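Local coordinates for conserved hypothetical protein (Shewanella loihica, PDB 2GPI) that is of unknown function, belongs to the DUF1488 family and has been linked, tentatively, with transcriptional regulation of the shikimate pathway, at residues A[47-51]-A[52-56]; A[57-60]-A[61-65]. All coordinates share one frame; numbering follows the deposited sequence.

Interactions 1 and 2 follow each other along the chain, and both use helix 52-61. Interaction 1 is the start of that helix, where the loop 47-51 is tied to its first turn. Interaction 2 is its end, where the chain breaks at Phe62 and sets out again as helix 63-75. Their centres lie about 12 Å apart. They meet at Leu58: its CD1 is 3.8 Å from Ile49 CG1, and its CD2 is 3.8 Å from Glu47 OE1. Interaction 1 lies at the surface, whereas interaction 2 is partly buried and closer to the centre of the chain. Together the two contacts shape both ends of helix 52-61.

Interaction 1: A[47-51]-A[52-56]; sequences EKINN and SEQAL
Gln54 reaches back from the first turn of its helix and binds the loop before it with both ends of its amide. Its NE2 donates to Glu47 OE2 at 2.8 Å, nearly straight at 163°. The carboxylate offers its anti lone pair and lies almost coplanar with the amide. The same NE2 donates to Lys48 O, also at 2.8 Å, but this bond is more bent. At the other end of the amide, Gln54 OE1 accepts from Asn50 N at 2.7 Å with an angle of 174°. Three bonds therefore hold the amide and should fix its rotation. The Gln54 chain runs extended to get there, with CG anti to the backbone N (chi1 179°).

Asn51 is the N-cap of the helix. Its OD1 takes the Glu53 N-H on a lone pair at 2.8 Å, in the plane of the side-chain carbonyl. A water also donates to this OD1 and bonds to Ser52 OG. The backbone of Asn51 joins the helix as well, because Asn51 O accepts from Ala55 N at 3.0 Å.

Apolar packing across the contact is modest. Ile49 CG2 rests 4.0 Å from Ala55 CB, the methyl of a buried residue. Ile49 also packs on Gln38 and Leu41, and its backbone N bonds to Glu42 OE2. The loop is thus held between two helices: it leaves helix 38-45, touches its side chains, and turns into the capped start of helix 52-61.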
loop_
_atom_site.group_PDB
_atom_site.type_symbol
_atom_site.label_atom_id
_atom_site.label_comp_id
_atom_site.label_asym_id
_atom_site.label_seq_id
_atom_site.Cartn_x
_atom_site.Cartn_y
_atom_site.Cartn_z
ATOM N N GLU A 47 -4.481 -16.365 1.819
ATOM C CA GLU A 47 -3.455 -17.135 1.107
ATOM C C GLU A 47 -2.085 -16.808 1.664
ATOM O O GLU A 47 -1.726 -15.624 1.805
ATOM C CB GLU A 47 -3.505 -16.718 -0.375
ATOM C CG GLU A 47 -2.650 -17.467 -1.324
ATOM C CD GLU A 47 -2.963 -17.090 -2.776
ATOM O OE1 GLU A 47 -4.171 -16.919 -3.120
ATOM O OE2 GLU A 47 -2.014 -16.984 -3.588
ATOM N N LYS A 48 -1.289 -17.829 1.887
ATOM C CA LYS A 48 0.087 -17.599 2.286
ATOM C C LYS A 48 0.983 -17.330 1.047
ATOM O O LYS A 48 0.759 -17.912 -0.017
ATOM C CB LYS A 48 0.566 -18.740 3.128
ATOM C CG LYS A 48 -0.181 -18.723 4.461
ATOM C CD LYS A 48 0.381 -19.664 5.478
ATOM C CE LYS A 48 -0.526 -19.710 6.708
ATOM N NZ LYS A 48 -1.847 -20.293 6.361
ATOM N N ILE A 49 1.909 -16.394 1.213
ATOM C CA ILE A 49 2.779 -15.909 0.155
ATOM C C ILE A 49 4.093 -16.625 0.209
ATOM O O ILE A 49 4.747 -16.662 1.267
ATOM C CB ILE A 49 3.086 -14.370 0.309
ATOM C CG1 ILE A 49 1.904 -13.537 -0.159
ATOM C CG2 ILE A 49 4.308 -13.963 -0.492
ATOM C CD1 ILE A 49 1.901 -12.068 0.311
ATOM N N ASN A 50 4.512 -17.200 -0.912
ATOM C CA ASN A 50 5.810 -17.900 -0.965
ATOM C C ASN A 50 6.663 -17.519 -2.174
ATOM O O ASN A 50 7.702 -18.125 -2.393
ATOM C CB ASN A 50 5.607 -19.408 -0.954
ATOM C CG ASN A 50 4.658 -19.865 -2.027
ATOM O OD1 ASN A 50 4.752 -19.466 -3.188
ATOM N ND2 ASN A 50 3.665 -20.673 -1.618
ATOM N N ASN A 51 6.213 -16.534 -2.945
ATOM C CA ASN A 51 6.954 -16.097 -4.113
ATOM C C ASN A 51 6.596 -14.629 -4.345
ATOM O O ASN A 51 5.457 -14.199 -4.180
ATOM C CB ASN A 51 6.606 -16.984 -5.318
ATOM C CG ASN A 51 7.522 -16.744 -6.505
ATOM O OD1 ASN A 51 7.532 -15.644 -7.058
ATOM N ND2 ASN A 51 8.281 -17.753 -6.899
ATOM N N SER A 52 7.599 -13.817 -4.662
ATOM C CA SER A 52 7.352 -12.405 -4.900
ATOM C C SER A 52 6.413 -12.140 -6.081
ATOM O O SER A 52 5.714 -11.104 -6.082
ATOM C CB SER A 52 8.680 -11.622 -5.028
ATOM O OG SER A 52 9.440 -12.034 -6.159
ATOM N N GLU A 53 6.362 -13.058 -7.053
ATOM C CA GLU A 53 5.418 -12.900 -8.175
ATOM C C GLU A 53 3.968 -12.999 -7.662
ATOM O O GLU A 53 3.067 -12.232 -8.043
ATOM C CB GLU A 53 5.707 -13.920 -9.307
ATOM C CG GLU A 53 4.723 -13.779 -10.430
ATOM C CD GLU A 53 5.044 -14.587 -11.684
ATOM O OE1 GLU A 53 5.975 -15.434 -11.672
ATOM O OE2 GLU A 53 4.333 -14.338 -12.690
ATOM N N GLN A 54 3.754 -13.977 -6.813
ATOM C CA GLN A 54 2.484 -14.190 -6.125
ATOM C C GLN A 54 2.105 -12.987 -5.263
ATOM O O GLN A 54 0.952 -12.532 -5.255
ATOM C CB GLN A 54 2.600 -15.473 -5.290
ATOM C CG GLN A 54 1.348 -15.787 -4.523
ATOM C CD GLN A 54 1.646 -16.719 -3.343
ATOM O OE1 GLN A 54 2.813 -17.012 -3.046
ATOM N NE2 GLN A 54 0.577 -17.206 -2.677
ATOM N N ALA A 55 3.072 -12.449 -4.518
ATOM C CA ALA A 55 2.871 -11.249 -3.696
ATOM C C ALA A 55 2.330 -10.104 -4.535
ATOM O O ALA A 55 1.330 -9.479 -4.170
ATOM C CB ALA A 55 4.161 -10.815 -2.903
ATOM N N LEU A 56 2.972 -9.853 -5.680
ATOM C CA LEU A 56 2.562 -8.755 -6.557
ATOM C C LEU A 56 1.178 -9.067 -7.144
ATOM O O LEU A 56 0.317 -8.199 -7.242
ATOM C CB LEU A 56 3.566 -8.542 -7.678
ATOM C CG LEU A 56 3.077 -7.584 -8.759
ATOM C CD1 LEU A 56 2.841 -6.235 -8.129
ATOM C CD2 LEU A 56 4.087 -7.460 -9.930
HETATM O O HOH W 1 9.577 -14.157 -8.134
#

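Interaction 2: A[57-60]-A[61-65]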
loop_
_atom_site.group_PDB
_atom_site.type_symbol
_atom_site.label_atom_id
_atom_site.label_comp_id
_atom_site.label_asym_id
_atom_site.label_seq_id
_atom_site.Cartn_x
_atom_site.Cartn_y
_atom_site.Cartn_z
ATOM N N SER A 57 0.932 -10.318 -7.494
ATOM C CA SER A 57 -0.371 -10.724 -8.027
ATOM C C SER A 57 -1.498 -10.494 -7.013
ATOM O O SER A 57 -2.591 -10.031 -7.366
ATOM C CB SER A 57 -0.345 -12.179 -8.502
ATOM O OG SER A 57 -1.618 -12.566 -9.001
ATOM N N LEU A 58 -1.228 -10.769 -5.752
ATOM C CA LEU A 58 -2.214 -10.533 -4.690
ATOM C C LEU A 58 -2.475 -9.034 -4.486
ATOM O O LEU A 58 -3.643 -8.617 -4.338
ATOM C CB LEU A 58 -1.814 -11.245 -3.395
ATOM C CG LEU A 58 -1.856 -12.797 -3.438
ATOM C CD1 LEU A 58 -1.278 -13.355 -2.142
ATOM C CD2 LEU A 58 -3.274 -13.327 -3.742
ATOM N N PHE A 59 -1.422 -8.222 -4.477
ATOM C CA PHE A 59 -1.606 -6.773 -4.466
ATOM C C PHE A 59 -2.539 -6.330 -5.613
ATOM O O PHE A 59 -3.523 -5.565 -5.413
ATOM C CB PHE A 59 -0.273 -6.014 -4.511
ATOM C CG PHE A 59 -0.460 -4.532 -4.555
ATOM C CD1 PHE A 59 -0.700 -3.889 -5.765
ATOM C CD2 PHE A 59 -0.505 -3.771 -3.367
ATOM C CE1 PHE A 59 -0.943 -2.506 -5.830
ATOM C CE2 PHE A 59 -0.754 -2.372 -3.466
ATOM C CZ PHE A 59 -0.951 -1.766 -4.663
ATOM N N GLU A 60 -2.220 -6.810 -6.819
ATOM C CA GLU A 60 -3.041 -6.433 -7.993
ATOM C C GLU A 60 -4.492 -6.869 -7.837
ATOM O O GLU A 60 -5.428 -6.095 -8.185
ATOM C CB GLU A 60 -2.399 -6.999 -9.248
ATOM C CG GLU A 60 -1.163 -6.296 -9.614
ATOM C CD GLU A 60 -1.383 -4.842 -10.062
ATOM O OE1 GLU A 60 -2.540 -4.393 -10.253
ATOM O OE2 GLU A 60 -0.383 -4.163 -10.235
ATOM N N GLN A 61 -4.708 -8.062 -7.296
ATOM C CA GLN A 61 -6.073 -8.577 -7.059
ATOM C C GLN A 61 -6.889 -7.644 -6.162
ATOM O O GLN A 61 -8.084 -7.480 -6.363
ATOM C CB GLN A 61 -6.025 -9.982 -6.480
ATOM C CG GLN A 61 -7.369 -10.598 -6.232
ATOM C CD GLN A 61 -7.242 -12.076 -5.876
ATOM O OE1 GLN A 61 -6.177 -12.699 -6.108
ATOM N NE2 GLN A 61 -8.324 -12.648 -5.321
ATOM N N PHE A 62 -6.237 -7.029 -5.180
ATOM C CA PHE A 62 -6.886 -6.195 -4.215
ATOM C C PHE A 62 -6.425 -4.716 -4.344
ATOM O O PHE A 62 -6.595 -3.918 -3.393
ATOM C CB PHE A 62 -6.621 -6.721 -2.805
ATOM C CG PHE A 62 -7.232 -8.075 -2.557
ATOM C CD1 PHE A 62 -8.527 -8.160 -2.122
ATOM C CD2 PHE A 62 -6.498 -9.239 -2.712
ATOM C CE1 PHE A 62 -9.135 -9.373 -1.887
ATOM C CE2 PHE A 62 -7.122 -10.468 -2.521
ATOM C CZ PHE A 62 -8.438 -10.515 -2.087
ATOM N N ARG A 63 -5.879 -4.352 -5.495
ATOM C CA ARG A 63 -5.235 -3.043 -5.651
ATOM C C ARG A 63 -6.142 -1.899 -5.201
ATOM O O ARG A 63 -5.724 -0.993 -4.461
ATOM C CB ARG A 63 -4.843 -2.777 -7.132
ATOM C CG ARG A 63 -4.439 -1.361 -7.427
ATOM C CD ARG A 63 -4.126 -1.163 -8.854
ATOM N NE ARG A 63 -4.070 0.276 -9.151
ATOM C CZ ARG A 63 -3.965 0.786 -10.379
ATOM N NH1 ARG A 63 -3.880 -0.023 -11.408
ATOM N NH2 ARG A 63 -3.902 2.106 -10.543
ATOM N N PHE A 64 -7.368 -1.882 -5.704
ATOM C CA PHE A 64 -8.239 -0.728 -5.439
ATOM C C PHE A 64 -8.728 -0.674 -3.983
ATOM O O PHE A 64 -8.870 0.402 -3.425
ATOM C CB PHE A 64 -9.365 -0.617 -6.476
ATOM C CG PHE A 64 -8.818 -0.266 -7.828
ATOM C CD1 PHE A 64 -8.659 1.075 -8.165
ATOM C CD2 PHE A 64 -8.352 -1.243 -8.688
ATOM C CE1 PHE A 64 -8.066 1.450 -9.365
ATOM C CE2 PHE A 64 -7.742 -0.878 -9.922
ATOM C CZ PHE A 64 -7.603 0.468 -10.243
ATOM N N ASP A 65 -8.904 -1.824 -3.353
ATOM C CA ASP A 65 -9.186 -1.824 -1.919
ATOM C C ASP A 65 -8.006 -1.310 -1.111
ATOM O O ASP A 65 -8.157 -0.593 -0.118
ATOM C CB ASP A 65 -9.497 -3.259 -1.488
ATOM C CG ASP A 65 -10.850 -3.776 -2.010
ATOM O OD1 ASP A 65 -11.693 -2.976 -2.494
ATOM O OD2 ASP A 65 -11.044 -5.002 -1.886
HETATM O O HOH W 2 -3.959 -13.087 -7.405
HETATM O O HOH W 3 -3.958 -2.872 -11.755
#
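Phe59 and Arg63, four residues apart, pack against each other across the break between two helices. The aliphatic part of Arg63 slants past the phenyl ring, with Arg63 CG 4.0 Å from Phe59 CE1. Ring and guanidinium planes differ by only 15°, yet the guanidinium itself lies beyond the ring. The Phe59 ring also meets that of Phe23 on strand 20-27. Arg63 runs extended from CG to NE, with CG anti to the backbone N (chi1 168°). This carries its end to Glu67 and Glu10, with which NE forms salt bridges. Phe64 CZ lies 3.6 Å above one face of the guanidinium, over its centre.

Glu60 runs beside Arg63 in the same direction, but the carboxylate stands nearly perpendicular to the guanidinium. A water at the guanidinium edge joins them: it donates to Glu60 OE1 and accepts from Arg63 NH1. A second water links Ser57 OG with Gln61 OE1, to which it donates. Gln61 lies alongside Leu58, its OE1 3.8 Å from Leu58 CD2. The Phe62 ring turns an edge to the backbone, with CD2 3.3 Å from Leu58 O in the ring plane. Phe62 also packs on Leu44 and Ala45 of helix 38-45.

The backbone shows where the helix ends. Gln61 N bonds to Ser57 O at 2.9 Å, and Phe62 N to Leu58 O at 3.2 Å. Phe62 N also bonds weakly to Phe59 O, and Arg63 N then bonds, again weakly, to Glu60 O. The arrangement is a helix-to-helix junction in which one residue, Phe62, both ends helix 52-61 and sits at the N-cap position of helix 63-75.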